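Local coordinates for protein restriction endonuclease PacI (PDB 3M7K) that probably cleaves DNA at a rare eight-base-pair site as a homodimeric HNH restriction endonuclease with a beta-beta-alpha-metal active site, at residues Cys63-Ile68 with Gly90-Asp95; Arg114-Ile119 with Ser123-Leu128. All coordinates share one frame; numbering follows the deposited sequence.

Contact 1 of 2, residues Cys63-Ile68 with Gly90-Asp95. With ZN (zinc ion), chain D; MG (magnesium ion), chain F; nucleotides of chain B; nucleotides of chain C.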
ATOM      1  N   CYS A  63      -8.491   5.265  13.460  1.00 36.52           N
ATOM      2  CA  CYS A  63      -7.241   5.417  12.741  1.00 35.76           C
ATOM      3  C   CYS A  63      -6.945   6.909  12.608  1.00 36.53           C
ATOM      4  O   CYS A  63      -7.821   7.682  12.234  1.00 37.17           O
ATOM      5  CB  CYS A  63      -7.364   4.785  11.356  1.00 35.42           C
ATOM      6  SG  CYS A  63      -5.967   5.150  10.230  1.00 32.33           S
ATOM      7  N   GLY A  64      -5.721   7.304  12.921  1.00 36.94           N
ATOM      8  CA  GLY A  64      -5.313   8.706  12.892  1.00 36.96           C
ATOM      9  C   GLY A  64      -5.103   9.288  11.500  1.00 37.64           C
ATOM     10  O   GLY A  64      -4.847  10.488  11.370  1.00 37.56           O
ATOM     11  N   TYR A  65      -5.188   8.447  10.463  1.00 37.11           N
ATOM     12  CA  TYR A  65      -5.118   8.911   9.084  1.00 37.36           C
ATOM     13  C   TYR A  65      -6.469   8.950   8.400  1.00 37.85           C
ATOM     14  O   TYR A  65      -6.842   9.992   7.867  1.00 38.43           O
ATOM     15  CB  TYR A  65      -4.133   8.080   8.253  1.00 37.44           C
ATOM     16  CG  TYR A  65      -2.733   8.233   8.765  1.00 36.96           C
ATOM     17  CD1 TYR A  65      -2.058   7.156   9.346  1.00 35.33           C
ATOM     18  CD2 TYR A  65      -2.096   9.487   8.724  1.00 36.25           C
ATOM     19  CE1 TYR A  65      -0.759   7.312   9.833  1.00 35.41           C
ATOM     20  CE2 TYR A  65      -0.814   9.656   9.221  1.00 34.94           C
ATOM     21  CZ  TYR A  65      -0.153   8.568   9.765  1.00 34.92           C
ATOM     22  OH  TYR A  65       1.108   8.743  10.250  1.00 34.26           O
ATOM     23  N   CYS A  66      -7.201   7.832   8.401  1.00 37.45           N
ATOM     24  CA  CYS A  66      -8.482   7.778   7.676  1.00 37.58           C
ATOM     25  C   CYS A  66      -9.707   7.962   8.560  1.00 38.18           C
ATOM     26  O   CYS A  66     -10.814   8.123   8.046  1.00 38.36           O
ATOM     27  CB  CYS A  66      -8.617   6.472   6.891  1.00 37.25           C
ATOM     28  SG  CYS A  66      -8.851   4.993   7.929  1.00 36.24           S
ATOM     29  N   GLY A  67      -9.523   7.887   9.874  1.00 38.27           N
ATOM     30  CA  GLY A  67     -10.631   8.132  10.811  1.00 38.88           C
ATOM     31  C   GLY A  67     -11.513   6.922  11.032  1.00 38.72           C
ATOM     32  O   GLY A  67     -12.459   6.977  11.802  1.00 39.44           O
ATOM     33  N   ILE A  68     -11.214   5.797  10.394  1.00 37.94           N
ATOM     34  CA  ILE A  68     -12.093   4.648  10.578  1.00 37.49           C
ATOM     35  C   ILE A  68     -12.052   4.181  12.048  1.00 37.22           C
ATOM     36  O   ILE A  68     -10.993   4.212  12.676  1.00 36.67           O
ATOM     37  CB  ILE A  68     -11.765   3.500   9.605  1.00 37.51           C
ATOM     38  CG1 ILE A  68     -12.955   2.525   9.534  1.00 36.23           C
ATOM     39  CG2 ILE A  68     -10.454   2.768  10.020  1.00 36.41           C
ATOM     40  CD1 ILE A  68     -12.888   1.582   8.377  1.00 35.38           C
ATOM     41  N   GLY A  90      -3.703  -0.734  14.826  1.00 29.60           N
ATOM     42  CA  GLY A  90      -2.300  -0.875  15.195  1.00 29.28           C
ATOM     43  C   GLY A  90      -1.607   0.450  15.384  1.00 29.38           C
ATOM     44  O   GLY A  90      -2.252   1.501  15.509  1.00 29.32           O
ATOM     45  N   VAL A  91      -0.288   0.406  15.390  1.00 28.64           N
ATOM     46  CA  VAL A  91       0.515   1.577  15.745  1.00 30.10           C
ATOM     47  C   VAL A  91       1.480   1.962  14.617  1.00 29.80           C
ATOM     48  O   VAL A  91       2.286   1.137  14.189  1.00 29.87           O
ATOM     49  CB  VAL A  91       1.332   1.307  17.040  1.00 30.03           C
ATOM     50  CG1 VAL A  91       2.119   2.547  17.440  1.00 30.18           C
ATOM     51  CG2 VAL A  91       0.419   0.864  18.192  1.00 32.76           C
ATOM     52  N   ASP A  92       1.373   3.200  14.131  1.00 29.67           N
ATOM     53  CA  ASP A  92       2.286   3.746  13.131  1.00 30.75           C
ATOM     54  C   ASP A  92       3.412   4.510  13.836  1.00 31.71           C
ATOM     55  O   ASP A  92       3.155   5.360  14.693  1.00 32.33           O
ATOM     56  CB  ASP A  92       1.560   4.733  12.216  1.00 30.25           C
ATOM     57  CG  ASP A  92       2.504   5.485  11.302  1.00 30.10           C
ATOM     58  OD1 ASP A  92       3.355   4.814  10.685  1.00 28.08           O
ATOM     59  OD2 ASP A  92       2.396   6.745  11.184  1.00 29.99           O
ATOM     60  N   ARG A  93       4.644   4.197  13.471  1.00 32.42           N
ATOM     61  CA  ARG A  93       5.798   5.028  13.820  1.00 34.04           C
ATOM     62  C   ARG A  93       5.790   6.178  12.812  1.00 35.47           C
ATOM     63  O   ARG A  93       6.217   6.006  11.655  1.00 35.32           O
ATOM     64  CB  ARG A  93       7.071   4.190  13.741  1.00 34.33           C
ATOM     65  CG  ARG A  93       7.045   2.948  14.658  1.00 33.53           C
ATOM     66  CD  ARG A  93       8.219   1.984  14.386  1.00 36.49           C
ATOM     67  NE  ARG A  93       8.134   1.306  13.076  1.00 37.03           N
ATOM     68  CZ  ARG A  93       8.818   1.681  11.990  1.00 37.17           C
ATOM     69  NH1 ARG A  93       9.656   2.710  12.047  1.00 35.17           N
ATOM     70  NH2 ARG A  93       8.685   1.016  10.846  1.00 36.81           N
ATOM     71  N   SER A  94       5.224   7.311  13.233  1.00 36.77           N
ATOM     72  CA  SER A  94       5.038   8.507  12.400  1.00 40.01           C
ATOM     73  C   SER A  94       6.220   8.763  11.482  1.00 40.28           C
ATOM     74  O   SER A  94       6.095   8.796  10.260  1.00 40.75           O
ATOM     75  CB  SER A  94       4.901   9.763  13.287  1.00 40.57           C
ATOM     76  OG  SER A  94       3.538  10.086  13.432  1.00 47.33           O
ATOM     77  N   ASP A  95       7.363   8.968  12.111  1.00 41.00           N
ATOM     78  CA  ASP A  95       8.619   9.089  11.417  1.00 41.97           C
ATOM     79  C   ASP A  95       9.121   7.661  11.315  1.00 42.28           C
ATOM     80  O   ASP A  95       9.458   7.033  12.328  1.00 41.41           O
ATOM     81  CB  ASP A  95       9.580   9.991  12.213  1.00 42.17           C
ATOM     82  CG  ASP A  95      10.912  10.176  11.520  1.00 44.20           C
ATOM     83  OD1 ASP A  95      11.152   9.490  10.508  1.00 47.28           O
ATOM     84  OD2 ASP A  95      11.735  10.989  11.993  1.00 47.24           O
TER
HETATM   85 ZN    ZN D 143      -6.791   4.058   8.248  1.00 23.82          ZN
HETATM   86 MG    MG F 145       4.004   2.614  10.070  1.00 23.17          MG
ATOM     87  P    DT B  10       9.340  -0.020   7.557  1.00 31.96           P
ATOM     88  OP1  DT B  10       9.481   1.395   7.967  1.00 31.63           O
ATOM     89  OP2  DT B  10      10.154  -1.109   8.155  1.00 31.42           O
ATOM     90  O5'  DT B  10       7.811  -0.446   7.763  1.00 30.31           O
ATOM     91  C5'  DT B  10       6.797   0.473   7.414  1.00 29.36           C
ATOM     92  C4'  DT B  10       5.422  -0.176   7.454  1.00 28.43           C
ATOM     93  O4'  DT B  10       5.425  -1.290   6.537  1.00 27.56           O
ATOM     94  C3'  DT B  10       4.985  -0.813   8.765  1.00 28.05           C
ATOM     95  O3'  DT B  10       4.584   0.181   9.707  1.00 30.38           O
ATOM     96  C2'  DT B  10       3.836  -1.693   8.271  1.00 25.04           C
ATOM     97  C1'  DT B  10       4.382  -2.171   6.913  1.00 25.37           C
ATOM     98  N1   DT B  10       5.008  -3.563   6.963  1.00 25.80           N
ATOM     99  C2   DT B  10       4.258  -4.637   6.503  1.00 25.95           C
ATOM    100  O2   DT B  10       3.129  -4.502   6.063  1.00 25.85           O
ATOM    101  N3   DT B  10       4.861  -5.867   6.582  1.00 26.87           N
ATOM    102  C4   DT B  10       6.128  -6.111   7.084  1.00 28.08           C
ATOM    103  O4   DT B  10       6.606  -7.259   7.115  1.00 31.68           O
ATOM    104  C5   DT B  10       6.858  -4.947   7.556  1.00 27.35           C
ATOM    105  C7   DT B  10       8.262  -5.086   8.124  1.00 27.38           C
ATOM    106  C6   DT B  10       6.269  -3.745   7.476  1.00 25.68           C
TER
ATOM    107  P    DA C   2      -1.018  -3.929  13.066  1.00 21.36           P
ATOM    108  OP1  DA C   2      -2.174  -3.209  12.494  1.00 21.57           O
ATOM    109  OP2  DA C   2      -0.575  -3.611  14.443  1.00 20.99           O
ATOM    110  O5'  DA C   2      -1.212  -5.508  12.976  1.00 21.66           O
ATOM    111  C5'  DA C   2      -2.175  -6.059  12.045  1.00 22.68           C
ATOM    112  C4'  DA C   2      -2.640  -7.437  12.499  1.00 24.09           C
ATOM    113  O4'  DA C   2      -1.535  -8.372  12.428  1.00 25.38           O
ATOM    114  C3'  DA C   2      -3.137  -7.550  13.936  1.00 25.72           C
ATOM    115  O3'  DA C   2      -4.221  -8.517  13.993  1.00 26.84           O
ATOM    116  C2'  DA C   2      -1.917  -8.010  14.740  1.00 25.67           C
ATOM    117  C1'  DA C   2      -1.156  -8.854  13.710  1.00 27.24           C
ATOM    118  N9   DA C   2       0.306  -8.750  13.735  1.00 27.46           N
ATOM    119  C8   DA C   2       1.111  -7.869  14.411  1.00 28.43           C
ATOM    120  N7   DA C   2       2.404  -8.041  14.209  1.00 28.05           N
ATOM    121  C5   DA C   2       2.447  -9.107  13.323  1.00 28.33           C
ATOM    122  C6   DA C   2       3.516  -9.779  12.691  1.00 29.27           C
ATOM    123  N6   DA C   2       4.795  -9.435  12.885  1.00 26.88           N
ATOM    124  N1   DA C   2       3.216 -10.813  11.852  1.00 29.90           N
ATOM    125  C2   DA C   2       1.931 -11.145  11.673  1.00 29.76           C
ATOM    126  N3   DA C   2       0.833 -10.577  12.214  1.00 30.19           N
ATOM    127  C4   DA C   2       1.171  -9.556  13.027  1.00 29.13           C
TER
HETATM  128  O   HOH W   1       6.092   3.576  10.309  1.00 28.46           O
HETATM  129  O   HOH W   2       3.859   3.030   7.743  1.00 24.27           O
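The beta-beta-alpha-metal active site of this HNH endonuclease includes a second-shell contact in which Tyr65, carried on a zinc-bound turn, reaches the metal ligand Asp92 on strand 90-93. The tyrosine OH donates to Asp92 OD2 at 2.6 Å, approaching on the anti side and 30° out of the carboxylate plane. The two side chains cross at about a right angle, ring and carboxylate planes turned 62° apart, with OD2 near the ring plane at its hydroxyl edge. The other oxygen, OD1, binds the magnesium at 2.4 Å, the first torsion of Asp92 (chi1 171°) swinging the carboxylate group to the metal. Asn113 is a further ligand, and so is O3' of DT10 of chain B, 2.5 Å from the metal. Tyr65 is itself held at its root: Cys63 SG binds zinc at 2.4 Å and accepts the N-H groups of Tyr65 and Cys66, while Cys66, Cys109 and Cys112 complete the zinc site. A phenylalanine here removes the hydroxyl, and the OD2 end of the carboxylate would probably be less firmly fixed. One carboxylate is thus divided between metal and hydroxyl, a first-shell ligand positioned by a second-shell tyrosine whose backbone N-H bonds to a zinc-bound sulfur, consistent with a structural zinc.

Contact 2 of 2, residues Arg114-Ile119 with Ser123-Leu128. With NA (sodium ion), chain N; nucleotides of chain E; nucleotides of chain B.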
ATOM      1  N   ARG A 114       0.062   0.110   6.052  1.00 21.78           N
ATOM      2  CA  ARG A 114       0.766  -0.500   4.904  1.00 21.59           C
ATOM      3  C   ARG A 114       0.911   0.487   3.757  1.00 22.38           C
ATOM      4  O   ARG A 114       1.945   0.511   3.075  1.00 22.29           O
ATOM      5  CB  ARG A 114       0.034  -1.734   4.404  1.00 21.42           C
ATOM      6  CG  ARG A 114       0.380  -2.951   5.262  1.00 22.55           C
ATOM      7  CD  ARG A 114       0.075  -4.149   4.469  1.00 24.11           C
ATOM      8  NE  ARG A 114       0.598  -5.392   4.986  1.00 22.23           N
ATOM      9  CZ  ARG A 114      -0.108  -6.527   4.957  1.00 25.76           C
ATOM     10  NH1 ARG A 114      -1.366  -6.500   4.527  1.00 26.78           N
ATOM     11  NH2 ARG A 114       0.418  -7.680   5.374  1.00 26.35           N
ATOM     12  N   ILE A 115      -0.128   1.282   3.524  1.00 22.15           N
ATOM     13  CA  ILE A 115      -0.045   2.321   2.470  1.00 22.60           C
ATOM     14  C   ILE A 115       1.089   3.308   2.700  1.00 23.67           C
ATOM     15  O   ILE A 115       1.932   3.541   1.803  1.00 23.97           O
ATOM     16  CB  ILE A 115      -1.416   3.022   2.277  1.00 22.97           C
ATOM     17  CG1 ILE A 115      -2.382   1.996   1.664  1.00 20.96           C
ATOM     18  CG2 ILE A 115      -1.279   4.280   1.382  1.00 21.80           C
ATOM     19  CD1 ILE A 115      -3.853   2.455   1.597  1.00 21.32           C
ATOM     20  N   LYS A 116       1.119   3.873   3.904  1.00 23.88           N
ATOM     21  CA  LYS A 116       2.147   4.825   4.284  1.00 24.61           C
ATOM     22  C   LYS A 116       3.518   4.154   4.132  1.00 24.44           C
ATOM     23  O   LYS A 116       4.452   4.773   3.591  1.00 24.39           O
ATOM     24  CB  LYS A 116       1.929   5.298   5.732  1.00 24.24           C
ATOM     25  CG  LYS A 116       2.954   6.326   6.238  1.00 25.02           C
ATOM     26  CD  LYS A 116       2.580   6.833   7.666  1.00 27.24           C
ATOM     27  CE  LYS A 116       3.751   7.588   8.337  1.00 28.05           C
ATOM     28  NZ  LYS A 116       4.783   6.659   8.935  1.00 29.24           N
ATOM     29  N   SER A 117       3.613   2.893   4.581  1.00 24.06           N
ATOM     30  CA  SER A 117       4.837   2.090   4.482  1.00 24.93           C
ATOM     31  C   SER A 117       6.006   2.960   4.974  1.00 26.19           C
ATOM     32  O   SER A 117       5.884   3.594   6.022  1.00 26.99           O
ATOM     33  CB  SER A 117       5.088   1.602   3.043  1.00 24.66           C
ATOM     34  OG  SER A 117       6.206   0.704   2.989  1.00 26.92           O
ATOM     35  N   ASN A 118       7.117   2.987   4.237  1.00 27.19           N
ATOM     36  CA  ASN A 118       8.162   3.979   4.497  1.00 29.35           C
ATOM     37  C   ASN A 118       8.267   4.963   3.340  1.00 29.57           C
ATOM     38  O   ASN A 118       9.291   5.616   3.152  1.00 29.96           O
ATOM     39  CB  ASN A 118       9.525   3.325   4.781  1.00 29.88           C
ATOM     40  CG  ASN A 118      10.121   2.646   3.553  1.00 31.28           C
ATOM     41  OD1 ASN A 118       9.423   2.360   2.570  1.00 31.37           O
ATOM     42  ND2 ASN A 118      11.421   2.352   3.619  1.00 34.41           N
ATOM     43  N   ILE A 119       7.188   5.092   2.589  1.00 28.99           N
ATOM     44  CA  ILE A 119       7.151   5.962   1.417  1.00 29.26           C
ATOM     45  C   ILE A 119       6.778   7.388   1.807  1.00 30.68           C
ATOM     46  O   ILE A 119       7.500   8.336   1.471  1.00 31.36           O
ATOM     47  CB  ILE A 119       6.098   5.435   0.397  1.00 28.09           C
ATOM     48  CG1 ILE A 119       6.500   4.060  -0.121  1.00 26.32           C
ATOM     49  CG2 ILE A 119       5.953   6.397  -0.788  1.00 28.52           C
ATOM     50  CD1 ILE A 119       5.362   3.341  -0.894  1.00 26.75           C
ATOM     51  N   SER A 123       2.614  13.831   7.362  1.00 38.18           N
ATOM     52  CA  SER A 123       1.946  14.940   6.699  0.50 38.62           C
ATOM     53  C   SER A 123       1.351  14.532   5.350  1.00 38.68           C
ATOM     54  O   SER A 123       0.175  14.792   5.074  1.00 38.90           O
ATOM     55  CB  SER A 123       2.919  16.096   6.493  0.50 38.72           C
ATOM     56  OG  SER A 123       2.219  17.193   5.971  0.50 39.54           O
ATOM     57  N   GLU A 124       2.166  13.883   4.508  1.00 38.97           N
ATOM     58  CA  GLU A 124       1.680  13.362   3.225  1.00 39.12           C
ATOM     59  C   GLU A 124       0.554  12.358   3.462  1.00 38.70           C
ATOM     60  O   GLU A 124      -0.459  12.363   2.754  1.00 38.86           O
ATOM     61  CB  GLU A 124       2.814  12.719   2.420  1.00 39.14           C
ATOM     62  CG  GLU A 124       3.750  13.737   1.746  1.00 40.38           C
ATOM     63  CD  GLU A 124       5.069  13.147   1.286  1.00 40.96           C
ATOM     64  OE1 GLU A 124       5.391  11.986   1.639  1.00 42.24           O
ATOM     65  OE2 GLU A 124       5.800  13.858   0.568  1.00 42.16           O
ATOM     66  N   MET A 125       0.722  11.508   4.467  1.00 38.43           N
ATOM     67  CA  MET A 125      -0.275  10.469   4.741  1.00 38.46           C
ATOM     68  C   MET A 125      -1.592  11.039   5.299  1.00 39.50           C
ATOM     69  O   MET A 125      -2.676  10.451   5.088  1.00 39.21           O
ATOM     70  CB  MET A 125       0.286   9.375   5.667  1.00 37.35           C
ATOM     71  CG  MET A 125      -0.619   8.133   5.723  1.00 36.56           C
ATOM     72  SD  MET A 125      -0.759   7.245   4.125  1.00 34.74           S
ATOM     73  CE  MET A 125      -2.266   6.278   4.368  1.00 31.41           C
ATOM     74  N   ASP A 126      -1.507  12.152   6.033  1.00 40.20           N
ATOM     75  CA  ASP A 126      -2.721  12.872   6.443  1.00 41.73           C
ATOM     76  C   ASP A 126      -3.617  13.099   5.236  1.00 41.63           C
ATOM     77  O   ASP A 126      -4.835  12.893   5.305  1.00 42.17           O
ATOM     78  CB  ASP A 126      -2.387  14.236   7.083  1.00 42.82           C
ATOM     79  CG  ASP A 126      -1.940  14.106   8.521  1.00 44.91           C
ATOM     80  OD1 ASP A 126      -2.221  13.060   9.146  1.00 47.23           O
ATOM     81  OD2 ASP A 126      -1.301  15.044   9.022  1.00 48.82           O
ATOM     82  N   VAL A 127      -2.993  13.510   4.130  1.00 40.80           N
ATOM     83  CA  VAL A 127      -3.693  13.813   2.888  1.00 40.26           C
ATOM     84  C   VAL A 127      -4.279  12.549   2.230  1.00 38.91           C
ATOM     85  O   VAL A 127      -5.450  12.550   1.826  1.00 38.90           O
ATOM     86  CB  VAL A 127      -2.787  14.625   1.913  1.00 40.57           C
ATOM     87  CG1 VAL A 127      -3.597  15.149   0.733  1.00 42.40           C
ATOM     88  CG2 VAL A 127      -2.158  15.821   2.641  1.00 42.45           C
ATOM     89  N   LEU A 128      -3.475  11.483   2.113  0.50 37.74           N
ATOM     90  CA  LEU A 128      -3.994  10.191   1.646  0.50 36.60           C
ATOM     91  C   LEU A 128      -5.143   9.707   2.536  0.50 37.25           C
ATOM     92  O   LEU A 128      -6.146   9.183   2.038  0.50 37.23           O
ATOM     93  CB  LEU A 128      -2.891   9.116   1.606  0.50 35.67           C
ATOM     94  CG  LEU A 128      -1.977   9.104   0.381  0.50 32.62           C
ATOM     95  CD1 LEU A 128      -1.062  10.325   0.341  0.50 30.03           C
ATOM     96  CD2 LEU A 128      -1.143   7.843   0.348  0.50 31.04           C
TER
HETATM   97 NA    NA N 153      -6.984  14.515   0.268  1.00 53.43          NA
ATOM     98  P    DA E   8       2.218 -11.811   2.149  1.00 36.16           P
ATOM     99  OP1  DA E   8       1.857 -13.031   1.397  1.00 37.05           O
ATOM    100  OP2  DA E   8       3.242 -10.865   1.631  1.00 35.16           O
ATOM    101  O5'  DA E   8       0.881 -10.964   2.422  1.00 33.27           O
ATOM    102  C5'  DA E   8      -0.243 -11.536   3.093  1.00 31.30           C
ATOM    103  C4'  DA E   8      -1.497 -11.078   2.388  1.00 29.26           C
ATOM    104  O4'  DA E   8      -1.587  -9.629   2.506  1.00 27.15           O
ATOM    105  C3'  DA E   8      -1.541 -11.386   0.898  1.00 28.37           C
ATOM    106  O3'  DA E   8      -2.887 -11.775   0.618  1.00 32.00           O
ATOM    107  C2'  DA E   8      -1.172 -10.039   0.253  1.00 26.15           C
ATOM    108  C1'  DA E   8      -1.765  -9.042   1.233  1.00 24.90           C
ATOM    109  N9   DA E   8      -1.050  -7.759   1.279  1.00 23.14           N
ATOM    110  C8   DA E   8       0.259  -7.604   1.665  1.00 21.79           C
ATOM    111  N7   DA E   8       0.670  -6.353   1.636  1.00 20.89           N
ATOM    112  C5   DA E   8      -0.447  -5.639   1.209  1.00 19.42           C
ATOM    113  C6   DA E   8      -0.604  -4.259   0.983  1.00 20.49           C
ATOM    114  N6   DA E   8       0.406  -3.366   1.180  1.00 18.85           N
ATOM    115  N1   DA E   8      -1.821  -3.852   0.540  1.00 20.52           N
ATOM    116  C2   DA E   8      -2.815  -4.765   0.368  1.00 20.30           C
ATOM    117  N3   DA E   8      -2.752  -6.099   0.554  1.00 22.61           N
ATOM    118  C4   DA E   8      -1.521  -6.478   0.977  1.00 21.41           C
TER
ATOM    119  P    DA B   9      12.195  -3.679   2.350  1.00 35.38           P
ATOM    120  OP1  DA B   9      13.407  -2.884   2.085  1.00 32.70           O
ATOM    121  OP2  DA B   9      12.225  -4.999   3.008  1.00 34.40           O
ATOM    122  O5'  DA B   9      11.210  -2.773   3.219  1.00 33.24           O
ATOM    123  C5'  DA B   9      10.916  -1.401   2.898  1.00 32.22           C
ATOM    124  C4'  DA B   9       9.731  -0.966   3.736  1.00 29.42           C
ATOM    125  O4'  DA B   9       8.574  -1.696   3.259  1.00 28.29           O
ATOM    126  C3'  DA B   9       9.844  -1.246   5.244  1.00 29.38           C
ATOM    127  O3'  DA B   9       9.499  -0.065   5.967  1.00 31.18           O
ATOM    128  C2'  DA B   9       8.819  -2.343   5.512  1.00 26.17           C
ATOM    129  C1'  DA B   9       7.821  -2.095   4.384  1.00 26.09           C
ATOM    130  N9   DA B   9       7.023  -3.252   3.996  1.00 25.24           N
ATOM    131  C8   DA B   9       7.336  -4.579   4.064  1.00 24.70           C
ATOM    132  N7   DA B   9       6.361  -5.351   3.617  1.00 25.76           N
ATOM    133  C5   DA B   9       5.349  -4.479   3.252  1.00 23.44           C
ATOM    134  C6   DA B   9       4.056  -4.666   2.730  1.00 23.00           C
ATOM    135  N6   DA B   9       3.542  -5.868   2.463  1.00 23.60           N
ATOM    136  N1   DA B   9       3.285  -3.562   2.482  1.00 22.98           N
ATOM    137  C2   DA B   9       3.800  -2.349   2.760  1.00 22.22           C
ATOM    138  N3   DA B   9       5.024  -2.070   3.240  1.00 21.98           N
ATOM    139  C4   DA B   9       5.739  -3.179   3.491  1.00 23.90           C
ATOM    140  P    DT B  10       9.340  -0.020   7.557  1.00 31.96           P
ATOM    141  OP1  DT B  10       9.481   1.395   7.967  1.00 31.63           O
ATOM    142  OP2  DT B  10      10.154  -1.109   8.155  1.00 31.42           O
ATOM    143  O5'  DT B  10       7.811  -0.446   7.763  1.00 30.31           O
ATOM    144  C5'  DT B  10       6.797   0.473   7.414  1.00 29.36           C
ATOM    145  C4'  DT B  10       5.422  -0.176   7.454  1.00 28.43           C
ATOM    146  O4'  DT B  10       5.425  -1.290   6.537  1.00 27.56           O
ATOM    147  C3'  DT B  10       4.985  -0.813   8.765  1.00 28.05           C
ATOM    148  O3'  DT B  10       4.584   0.181   9.707  1.00 30.38           O
ATOM    149  C2'  DT B  10       3.836  -1.693   8.271  1.00 25.04           C
ATOM    150  C1'  DT B  10       4.382  -2.171   6.913  1.00 25.37           C
ATOM    151  N1   DT B  10       5.008  -3.563   6.963  1.00 25.80           N
ATOM    152  C2   DT B  10       4.258  -4.637   6.503  1.00 25.95           C
ATOM    153  O2   DT B  10       3.129  -4.502   6.063  1.00 25.85           O
ATOM    154  N3   DT B  10       4.861  -5.867   6.582  1.00 26.87           N
ATOM    155  C4   DT B  10       6.128  -6.111   7.084  1.00 28.08           C
ATOM    156  O4   DT B  10       6.606  -7.259   7.115  1.00 31.68           O
ATOM    157  C5   DT B  10       6.858  -4.947   7.556  1.00 27.35           C
ATOM    158  C7   DT B  10       8.262  -5.086   8.124  1.00 27.38           C
ATOM    159  C6   DT B  10       6.269  -3.745   7.476  1.00 25.68           C
TER
HETATM  160  O   HOH W   3      -6.757  15.395  -2.485  1.00151.19           O
HETATM  161  O   HOH W   4      -9.497  14.086  -0.472  1.00151.19           O
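Lys116 NZ is held by several oxygens of the neighbouring strand region, Ser94 O and Asp92 OD1 with a weak bond to Arg93 O, while the methylenes of the same side chain lie against Met125. Its CB meets Met125 SD at 3.7 Å, and a bend at the last torsion (chi4 -80°) takes the ammonium away from helix 122-139. The methionine is bent as well: the bend at chi2 (65°) turns SD toward Lys116, and the extended last bond carries CE on to Ile115 CG2, 3.7 Å away, where the two side chains cross at about a right angle. That same isoleucine branch touches Leu128 CD2, and Ile132 adds to this apolar packing. Beyond Lys116 the helix stops at Ser117, whose positive phi turns the chain aside. Glu124, near the start of the second helix, forms a salt bridge with Arg139 of the second subunit. The DNA-facing side has its own bonds. Ser117 OG donates to N3 of DA9 of chain B at 3.0 Å, and Arg114 NE to O2 of DT10 of chain B at 2.9 Å, while DA8 of chain E lies with its N7 over the guanidinium face. Together these features form two consecutive helices joined by a short turn, the first being the helix of the beta-beta-alpha-metal motif, which packs against helix 122-139 while Arg114 and Ser117 meet the DNA bases.

Overall arrangement
The two contacts follow one another along the chain, yet their centres lie only 9 Å apart and Lys116 joins them. Its NZ is 2.8 Å from Ser94 O, probably a hydrogen bond, and makes a 2.9 Å salt bridge with Asp92 OD1, the oxygen that also binds magnesium. Since Tyr65 OH bonds to OD2 of that residue, contact 1 and contact 2 both border the same carboxylate. The Tyr65 hydroxyl oxygen also packs 3.5 Å from Lys116 CE. Asn113, the other protein ligand of the metal, immediately precedes segment 114-119. Both contacts also converge on DT10 of chain B: its O3' reaches the magnesium of contact 1, while its base accepts a bond in contact 2.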